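Local structure of dual function macrocyclase-peptidase POPB (Galerina marginata, 5N4B) at residues 207-220 against 262-274. The protein cleaves peptide bonds on the C-terminal side of prolyl residues and macrocyclises peptides in the biosynthesis of the amanitin toxins. The protein carries 1 engineered substitution. Residues are numbered along the deposited sequence; the frame is centred on the assembly and turned at random.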
ATOM      1  N   ILE A 207      16.134 -10.763   1.954  1.00 10.70           N
ATOM      2  CA  ILE A 207      17.412 -10.134   1.600  1.00 12.37           C
ATOM      3  C   ILE A 207      18.493 -11.203   1.493  1.00 12.58           C
ATOM      4  O   ILE A 207      18.997 -11.699   2.496  1.00 12.31           O
ATOM      5  CB  ILE A 207      17.788  -9.059   2.616  1.00 12.12           C
ATOM      6  CG1 ILE A 207      16.733  -7.957   2.635  1.00 12.75           C
ATOM      7  CG2 ILE A 207      19.157  -8.471   2.309  1.00 16.39           C
ATOM      8  CD1 ILE A 207      16.664  -7.115   1.401  1.00 13.39           C
ATOM      9  N   TRP A 208      18.881 -11.553   0.277  1.00 11.68           N
ATOM     10  CA  TRP A 208      19.959 -12.500   0.090  1.00 11.40           C
ATOM     11  C   TRP A 208      21.300 -11.891   0.443  1.00 13.76           C
ATOM     12  O   TRP A 208      21.562 -10.713   0.189  1.00 13.42           O
ATOM     13  CB  TRP A 208      20.036 -12.927  -1.369  1.00 11.36           C
ATOM     14  CG  TRP A 208      18.916 -13.877  -1.823  1.00 12.37           C
ATOM     15  CD1 TRP A 208      17.681 -13.527  -2.325  1.00 12.51           C
ATOM     16  CD2 TRP A 208      18.955 -15.311  -1.823  1.00 12.76           C
ATOM     17  NE1 TRP A 208      16.948 -14.653  -2.611  1.00 11.37           N
ATOM     18  CE2 TRP A 208      17.699 -15.757  -2.314  1.00 12.48           C
ATOM     19  CE3 TRP A 208      19.906 -16.270  -1.452  1.00 11.83           C
ATOM     20  CZ2 TRP A 208      17.392 -17.089  -2.468  1.00 12.35           C
ATOM     21  CZ3 TRP A 208      19.582 -17.616  -1.587  1.00 15.15           C
ATOM     22  CH2 TRP A 208      18.352 -18.016  -2.087  1.00 14.83           C
ATOM     23  N   THR A 209      22.179 -12.729   0.989  1.00 12.78           N
ATOM     24  CA  THR A 209      23.576 -12.378   1.017  1.00 13.57           C
ATOM     25  C   THR A 209      24.161 -12.504  -0.392  1.00 13.37           C
ATOM     26  O   THR A 209      23.666 -13.269  -1.241  1.00 14.42           O
ATOM     27  CB  THR A 209      24.329 -13.218   2.043  1.00 15.16           C
ATOM     28  OG1 THR A 209      24.047 -14.610   1.848  1.00 17.26           O
ATOM     29  CG2 THR A 209      23.950 -12.807   3.467  1.00 19.16           C
ATOM     30  N   LYS A 210      25.193 -11.700  -0.657  1.00 15.17           N
ATOM     31  CA  LYS A 210      25.725 -11.582  -2.002  1.00 16.31           C
ATOM     32  C   LYS A 210      26.522 -12.802  -2.442  1.00 19.04           C
ATOM     33  O   LYS A 210      26.829 -12.932  -3.636  1.00 19.30           O
ATOM     34  CB  LYS A 210      26.514 -10.287  -2.168  1.00 17.95           C
ATOM     35  CG  LYS A 210      25.745  -9.093  -2.661  1.00 25.60           C
ATOM     36  CD  LYS A 210      24.393  -8.921  -2.039  1.00 20.37           C
ATOM     37  CE  LYS A 210      23.741  -7.619  -2.589  1.00 22.01           C
ATOM     38  NZ  LYS A 210      22.367  -7.337  -2.050  1.00 21.02           N
ATOM     39  N   ASP A 211      26.814 -13.709  -1.515  1.00 16.71           N
ATOM     40  CA  ASP A 211      27.358 -15.017  -1.828  1.00 16.87           C
ATOM     41  C   ASP A 211      26.295 -16.044  -2.230  1.00 17.97           C
ATOM     42  O   ASP A 211      26.637 -17.194  -2.515  1.00 20.07           O
ATOM     43  CB  ASP A 211      28.186 -15.507  -0.629  1.00 20.07           C
ATOM     44  CG  ASP A 211      27.351 -15.610   0.664  1.00 24.33           C
ATOM     45  OD1 ASP A 211      26.107 -15.616   0.566  1.00 20.52           O
ATOM     46  OD2 ASP A 211      27.942 -15.607   1.792  1.00 28.35           O
ATOM     47  N   SER A 212      25.017 -15.644  -2.214  1.00 15.74           N
ATOM     48  CA  SER A 212      23.881 -16.488  -2.581  1.00 16.89           C
ATOM     49  C   SER A 212      23.727 -17.726  -1.720  1.00 18.21           C
ATOM     50  O   SER A 212      23.011 -18.667  -2.098  1.00 18.38           O
ATOM     51  CB  SER A 212      23.910 -16.880  -4.052  1.00 16.07           C
ATOM     52  OG  SER A 212      23.802 -15.748  -4.917  1.00 16.50           O
ATOM     53  N   LYS A 213      24.295 -17.718  -0.522  1.00 18.18           N
ATOM     54  CA  LYS A 213      24.198 -18.901   0.320  1.00 19.24           C
ATOM     55  C   LYS A 213      22.910 -18.939   1.123  1.00 17.81           C
ATOM     56  O   LYS A 213      22.536 -19.993   1.635  1.00 18.81           O
ATOM     57  CB  LYS A 213      25.394 -18.930   1.294  1.00 22.28           C
ATOM     58  CG  LYS A 213      26.749 -19.080   0.623  1.00 26.51           C
ATOM     59  CD  LYS A 213      27.838 -19.142   1.678  1.00 38.89           C
ATOM     60  CE  LYS A 213      29.206 -19.503   1.090  1.00 43.62           C
ATOM     61  NZ  LYS A 213      30.253 -19.247   2.142  1.00 47.76           N
ATOM     62  N   GLY A 214      22.252 -17.804   1.275  1.00 16.55           N
ATOM     63  CA  GLY A 214      21.101 -17.741   2.155  1.00 14.31           C
ATOM     64  C   GLY A 214      20.520 -16.346   2.119  1.00 14.26           C
ATOM     65  O   GLY A 214      21.021 -15.456   1.426  1.00 13.44           O
ATOM     66  N   PHE A 215      19.506 -16.157   2.947  1.00 13.92           N
ATOM     67  CA  PHE A 215      18.818 -14.890   3.004  1.00 12.18           C
ATOM     68  C   PHE A 215      18.344 -14.545   4.393  1.00 12.85           C
ATOM     69  O   PHE A 215      18.082 -15.403   5.235  1.00 13.64           O
ATOM     70  CB  PHE A 215      17.619 -14.851   2.033  1.00 12.93           C
ATOM     71  CG  PHE A 215      16.651 -15.983   2.193  1.00 12.81           C
ATOM     72  CD1 PHE A 215      15.669 -15.933   3.168  1.00 14.29           C
ATOM     73  CD2 PHE A 215      16.711 -17.089   1.369  1.00 13.80           C
ATOM     74  CE1 PHE A 215      14.766 -16.999   3.333  1.00 16.12           C
ATOM     75  CE2 PHE A 215      15.822 -18.139   1.549  1.00 15.76           C
ATOM     76  CZ  PHE A 215      14.876 -18.088   2.541  1.00 14.99           C
ATOM     77  N   LEU A 216      18.262 -13.260   4.618  1.00 12.32           N
ATOM     78  CA  LEU A 216      17.710 -12.722   5.851  1.00 13.10           C
ATOM     79  C   LEU A 216      16.222 -12.487   5.684  1.00 13.09           C
ATOM     80  O   LEU A 216      15.751 -12.093   4.608  1.00 13.35           O
ATOM     81  CB  LEU A 216      18.381 -11.400   6.254  1.00 14.01           C
ATOM     82  CG  LEU A 216      19.864 -11.585   6.615  1.00 17.55           C
ATOM     83  CD1 LEU A 216      20.740 -11.167   5.488  1.00 18.94           C
ATOM     84  CD2 LEU A 216      20.210 -10.922   7.843  1.00 24.16           C
ATOM     85  N   TYR A 217      15.488 -12.679   6.771  1.00 13.49           N
ATOM     86  CA  TYR A 217      14.037 -12.551   6.837  1.00 11.59           C
ATOM     87  C   TYR A 217      13.635 -12.337   8.292  1.00 13.39           C
ATOM     88  O   TYR A 217      14.284 -12.838   9.214  1.00 13.28           O
ATOM     89  CB  TYR A 217      13.368 -13.807   6.269  1.00 12.87           C
ATOM     90  CG  TYR A 217      13.523 -15.016   7.147  1.00 13.32           C
ATOM     91  CD1 TYR A 217      14.716 -15.748   7.193  1.00 14.99           C
ATOM     92  CD2 TYR A 217      12.523 -15.360   8.009  1.00 14.83           C
ATOM     93  CE1 TYR A 217      14.861 -16.807   8.052  1.00 14.26           C
ATOM     94  CE2 TYR A 217      12.670 -16.416   8.891  1.00 15.31           C
ATOM     95  CZ  TYR A 217      13.844 -17.120   8.926  1.00 15.03           C
ATOM     96  OH  TYR A 217      13.996 -18.176   9.834  1.00 17.40           O
ATOM     97  N   GLN A 218      12.541 -11.605   8.490  1.00 12.67           N
ATOM     98  CA  GLN A 218      11.994 -11.380   9.821  1.00 12.59           C
ATOM     99  C   GLN A 218      10.962 -12.450  10.139  1.00 13.64           C
ATOM    100  O   GLN A 218      10.064 -12.735   9.337  1.00 15.41           O
ATOM    101  CB  GLN A 218      11.365 -10.011   9.937  1.00 11.68           C
ATOM    102  CG  GLN A 218      10.766  -9.784  11.335  1.00 12.91           C
ATOM    103  CD  GLN A 218      10.410  -8.349  11.518  1.00 14.40           C
ATOM    104  OE1 GLN A 218      11.079  -7.636  12.248  1.00 14.43           O
ATOM    105  NE2 GLN A 218       9.396  -7.875  10.801  1.00 15.10           N
ATOM    106  N   ARG A 219      11.072 -13.027  11.313  1.00 14.37           N
ATOM    107  CA  ARG A 219      10.044 -13.949  11.741  1.00 17.70           C
ATOM    108  C   ARG A 219       9.638 -13.715  13.188  1.00 17.23           C
ATOM    109  O   ARG A 219      10.249 -12.954  13.937  1.00 19.11           O
ATOM    110  CB  ARG A 219      10.438 -15.387  11.566  1.00 20.87           C
ATOM    111  CG  ARG A 219      11.680 -15.661  12.358  1.00 20.10           C
ATOM    112  CD  ARG A 219      11.781 -17.092  12.731  1.00 25.35           C
ATOM    113  NE  ARG A 219      10.715 -17.552  13.621  1.00 23.84           N
ATOM    114  CZ  ARG A 219      10.663 -18.784  14.083  1.00 26.96           C
ATOM    115  NH1 ARG A 219      11.608 -19.658  13.735  1.00 29.47           N
ATOM    116  NH2 ARG A 219       9.670 -19.115  14.877  1.00 22.00           N
ATOM    117  N   TYR A 220       8.572 -14.353  13.541  1.00 16.25           N
ATOM    118  CA  TYR A 220       7.949 -14.243  14.842  1.00 17.25           C
ATOM    119  C   TYR A 220       7.982 -15.563  15.584  1.00 18.11           C
ATOM    120  O   TYR A 220       8.245 -16.603  14.972  1.00 19.74           O
ATOM    121  CB  TYR A 220       6.531 -13.738  14.676  1.00 18.69           C
ATOM    122  CG  TYR A 220       6.532 -12.270  14.340  1.00 16.32           C
ATOM    123  CD1 TYR A 220       6.514 -11.314  15.353  1.00 17.99           C
ATOM    124  CD2 TYR A 220       6.655 -11.829  13.032  1.00 15.18           C
ATOM    125  CE1 TYR A 220       6.527  -9.963  15.075  1.00 17.18           C
ATOM    126  CE2 TYR A 220       6.689 -10.470  12.759  1.00 16.19           C
ATOM    127  CZ  TYR A 220       6.626  -9.563  13.782  1.00 16.51           C
ATOM    128  OH  TYR A 220       6.669  -8.200  13.459  1.00 17.14           O
ATOM    129  N   ILE A 262      10.361  -3.765  15.280  1.00 14.04           N
ATOM    130  CA  ILE A 262      10.559  -4.635  14.129  1.00 14.78           C
ATOM    131  C   ILE A 262      11.834  -4.226  13.385  1.00 16.34           C
ATOM    132  O   ILE A 262      12.426  -3.164  13.644  1.00 13.73           O
ATOM    133  CB  ILE A 262       9.330  -4.717  13.211  1.00 16.58           C
ATOM    134  CG1 ILE A 262       9.033  -3.364  12.572  1.00 16.32           C
ATOM    135  CG2 ILE A 262       8.141  -5.262  14.029  1.00 17.33           C
ATOM    136  CD1 ILE A 262       8.023  -3.485  11.376  1.00 21.20           C
ATOM    137  N   TYR A 263      12.230  -5.080  12.446  1.00 14.47           N
ATOM    138  CA  TYR A 263      13.566  -5.099  11.899  1.00 12.33           C
ATOM    139  C   TYR A 263      13.529  -5.198  10.374  1.00 12.88           C
ATOM    140  O   TYR A 263      12.607  -5.756   9.786  1.00 15.40           O
ATOM    141  CB  TYR A 263      14.424  -6.247  12.479  1.00 14.96           C
ATOM    142  CG  TYR A 263      14.387  -6.166  13.972  1.00 14.56           C
ATOM    143  CD1 TYR A 263      14.996  -5.113  14.625  1.00 16.90           C
ATOM    144  CD2 TYR A 263      13.617  -7.054  14.724  1.00 16.93           C
ATOM    145  CE1 TYR A 263      14.873  -4.975  15.984  1.00 18.47           C
ATOM    146  CE2 TYR A 263      13.508  -6.910  16.108  1.00 18.46           C
ATOM    147  CZ  TYR A 263      14.138  -5.861  16.704  1.00 18.90           C
ATOM    148  OH  TYR A 263      14.031  -5.660  18.048  1.00 19.94           O
ATOM    149  N   GLY A 264      14.528  -4.618   9.751  1.00 12.08           N
ATOM    150  CA  GLY A 264      14.798  -4.829   8.344  1.00 11.56           C
ATOM    151  C   GLY A 264      16.293  -4.962   8.129  1.00 10.38           C
ATOM    152  O   GLY A 264      17.088  -4.698   9.029  1.00 12.44           O
ATOM    153  N   ALA A 265      16.678  -5.377   6.933  1.00 12.58           N
ATOM    154  CA  ALA A 265      18.065  -5.610   6.594  1.00 11.71           C
ATOM    155  C   ALA A 265      18.349  -5.250   5.166  1.00 11.57           C
ATOM    156  O   ALA A 265      17.450  -5.029   4.348  1.00 12.85           O
ATOM    157  CB  ALA A 265      18.465  -7.074   6.839  1.00 16.55           C
ATOM    158  N   ASP A 266      19.646  -5.104   4.900  1.00 10.41           N
ATOM    159  CA  ASP A 266      20.153  -4.946   3.536  1.00 11.23           C
ATOM    160  C   ASP A 266      21.581  -5.479   3.510  1.00 11.30           C
ATOM    161  O   ASP A 266      22.252  -5.542   4.547  1.00 12.56           O
ATOM    162  CB  ASP A 266      20.157  -3.474   3.087  1.00 12.73           C
ATOM    163  CG  ASP A 266      18.900  -3.032   2.278  1.00 17.13           C
ATOM    164  OD1 ASP A 266      18.433  -3.771   1.388  1.00 16.55           O
ATOM    165  OD2 ASP A 266      18.386  -1.885   2.541  1.00 17.93           O
ATOM    166  N   THR A 267      22.038  -5.902   2.338  1.00 12.95           N
ATOM    167  CA  THR A 267      23.404  -6.390   2.158  1.00 12.64           C
ATOM    168  C   THR A 267      24.074  -5.625   1.020  1.00 11.43           C
ATOM    169  O   THR A 267      23.486  -5.433  -0.052  1.00 15.02           O
ATOM    170  CB  THR A 267      23.456  -7.875   1.876  1.00 12.17           C
ATOM    171  OG1 THR A 267      22.561  -8.130   0.782  1.00 14.36           O
ATOM    172  CG2 THR A 267      23.038  -8.669   3.128  1.00 14.09           C
ATOM    173  N   SER A 268      25.288  -5.165   1.264  1.00 12.21           N
ATOM    174  CA  SER A 268      25.996  -4.418   0.237  1.00 13.60           C
ATOM    175  C   SER A 268      26.399  -5.317  -0.930  1.00 13.46           C
ATOM    176  O   SER A 268      26.702  -6.504  -0.764  1.00 15.12           O
ATOM    177  CB  SER A 268      27.200  -3.695   0.815  1.00 14.25           C
ATOM    178  OG  SER A 268      28.201  -4.627   1.188  1.00 15.52           O
ATOM    179  N   GLU A 269      26.430  -4.715  -2.117  1.00 15.88           N
ATOM    180  CA  GLU A 269      26.763  -5.424  -3.354  1.00 15.58           C
ATOM    181  C   GLU A 269      28.141  -6.052  -3.322  1.00 19.46           C
ATOM    182  O   GLU A 269      28.339  -7.137  -3.900  1.00 19.20           O
ATOM    183  CB  GLU A 269      26.699  -4.465  -4.545  1.00 18.52           C
ATOM    184  CG  GLU A 269      25.291  -4.007  -4.897  1.00 30.27           C
ATOM    185  CD  GLU A 269      24.355  -5.161  -5.278  1.00 36.63           C
ATOM    186  OE1 GLU A 269      24.833  -6.190  -5.820  1.00 31.66           O
ATOM    187  OE2 GLU A 269      23.132  -5.026  -5.015  1.00 39.29           O
ATOM    188  N   ASP A 270      29.090  -5.419  -2.666  1.00 16.22           N
ATOM    189  CA  ASP A 270      30.456  -5.893  -2.615  1.00 18.82           C
ATOM    190  C   ASP A 270      30.677  -7.008  -1.597  1.00 18.76           C
ATOM    191  O   ASP A 270      31.811  -7.463  -1.469  1.00 21.57           O
ATOM    192  CB  ASP A 270      31.451  -4.730  -2.411  1.00 20.80           C
ATOM    193  CG  ASP A 270      31.286  -4.012  -1.084  1.00 21.77           C
ATOM    194  OD1 ASP A 270      30.482  -4.478  -0.247  1.00 21.20           O
ATOM    195  OD2 ASP A 270      31.968  -2.971  -0.882  1.00 20.26           O
ATOM    196  N   GLY A 271      29.643  -7.429  -0.855  1.00 16.91           N
ATOM    197  CA  GLY A 271      29.793  -8.457   0.161  1.00 20.42           C
ATOM    198  C   GLY A 271      30.389  -8.003   1.476  1.00 19.72           C
ATOM    199  O   GLY A 271      30.553  -8.839   2.381  1.00 22.45           O
ATOM    200  N   LYS A 272      30.680  -6.703   1.636  1.00 18.65           N
ATOM    201  CA  LYS A 272      31.399  -6.235   2.807  1.00 19.80           C
ATOM    202  C   LYS A 272      30.509  -5.952   4.012  1.00 18.86           C
ATOM    203  O   LYS A 272      30.971  -6.103   5.147  1.00 20.62           O
ATOM    204  CB  LYS A 272      32.173  -4.982   2.435  1.00 27.23           C
ATOM    205  CG  LYS A 272      33.000  -4.393   3.557  1.00 36.16           C
ATOM    206  CD  LYS A 272      33.672  -3.146   3.063  1.00 45.66           C
ATOM    207  CE  LYS A 272      34.723  -2.615   3.998  1.00 46.22           C
ATOM    208  NZ  LYS A 272      34.950  -1.260   3.503  1.00 41.86           N
ATOM    209  N   TYR A 273      29.276  -5.503   3.797  1.00 15.43           N
ATOM    210  CA  TYR A 273      28.450  -4.995   4.879  1.00 14.91           C
ATOM    211  C   TYR A 273      27.097  -5.677   4.920  1.00 14.13           C
ATOM    212  O   TYR A 273      26.509  -6.027   3.887  1.00 15.02           O
ATOM    213  CB  TYR A 273      28.227  -3.488   4.730  1.00 15.74           C
ATOM    214  CG  TYR A 273      29.440  -2.649   4.911  1.00 17.36           C
ATOM    215  CD1 TYR A 273      30.126  -2.644   6.110  1.00 18.33           C
ATOM    216  CD2 TYR A 273      29.854  -1.809   3.898  1.00 20.60           C
ATOM    217  CE1 TYR A 273      31.208  -1.827   6.299  1.00 18.88           C
ATOM    218  CE2 TYR A 273      30.972  -0.991   4.053  1.00 24.78           C
ATOM    219  CZ  TYR A 273      31.648  -1.026   5.271  1.00 20.54           C
ATOM    220  OH  TYR A 273      32.733  -0.184   5.429  1.00 23.94           O
ATOM    221  N   LEU A 274      26.638  -5.856   6.139  1.00 14.45           N
ATOM    222  CA  LEU A 274      25.265  -6.191   6.480  1.00 13.91           C
ATOM    223  C   LEU A 274      24.698  -5.023   7.273  1.00 12.44           C
ATOM    224  O   LEU A 274      25.278  -4.592   8.276  1.00 13.97           O
ATOM    225  CB  LEU A 274      25.239  -7.462   7.329  1.00 16.54           C
ATOM    226  CG  LEU A 274      23.911  -7.868   7.964  1.00 16.97           C
ATOM    227  CD1 LEU A 274      22.924  -8.198   6.922  1.00 20.86           C
ATOM    228  CD2 LEU A 274      24.157  -9.062   8.896  1.00 21.37           C
TER
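Thr267 OG1 donates to Trp208 O at 2.8 Å. The same oxygen accepts from Lys210 NZ at 2.9 Å. Lys210 NZ also donates to Thr267 O, from above that carbonyl plane, so the ammonium binds both oxygens of one residue. The Lys210 chain bends at chi2 (43°), bringing CG onto Ser268 O and NZ to Thr267. Glu269 OE2 adds a long salt bridge of 3.8 Å to Lys210 NZ.

Ile207 lies over the backbone, CG1 3.5 Å from Ala265 O, and its CG2 slides past Thr267. Leu216 and Leu274 meet tip to tip, CD2 to CD1 at 4.0 Å. Leu216 also covers Ala265 CB.

The contact joins neighbouring blades of the beta-propeller. Strands 207-208 and 214-219 belong to one four-stranded antiparallel sheet, 262-267 and 273-279 to the next. The axes of strands 214-219 and 262-267 approach to 7.2 Å and run antiparallel (171°), with side chains packed between the two sheets.

At the far end Gln218 extends across, CG anti to the backbone N (chi1 179°), and its OE1 accepts from Tyr263 N at 2.8 Å. Gln218 NE2 donates to Lys202 O, so bonds at both ends hold the amide's rotation. Tyr220 OH touches Ile262 CG2; the Tyr220 side chain lies about 8 Å from that of His699 of the charge relay system.

Behind Lys210, Asp211 OD1 accepts from Thr209 OG1 and Lys213 N, from opposite faces of its carboxylate plane. The second bond makes an Asx turn overlapping the type I turn 209-212. Asp270 OD1 likewise takes Ser268 OG and Lys272 N.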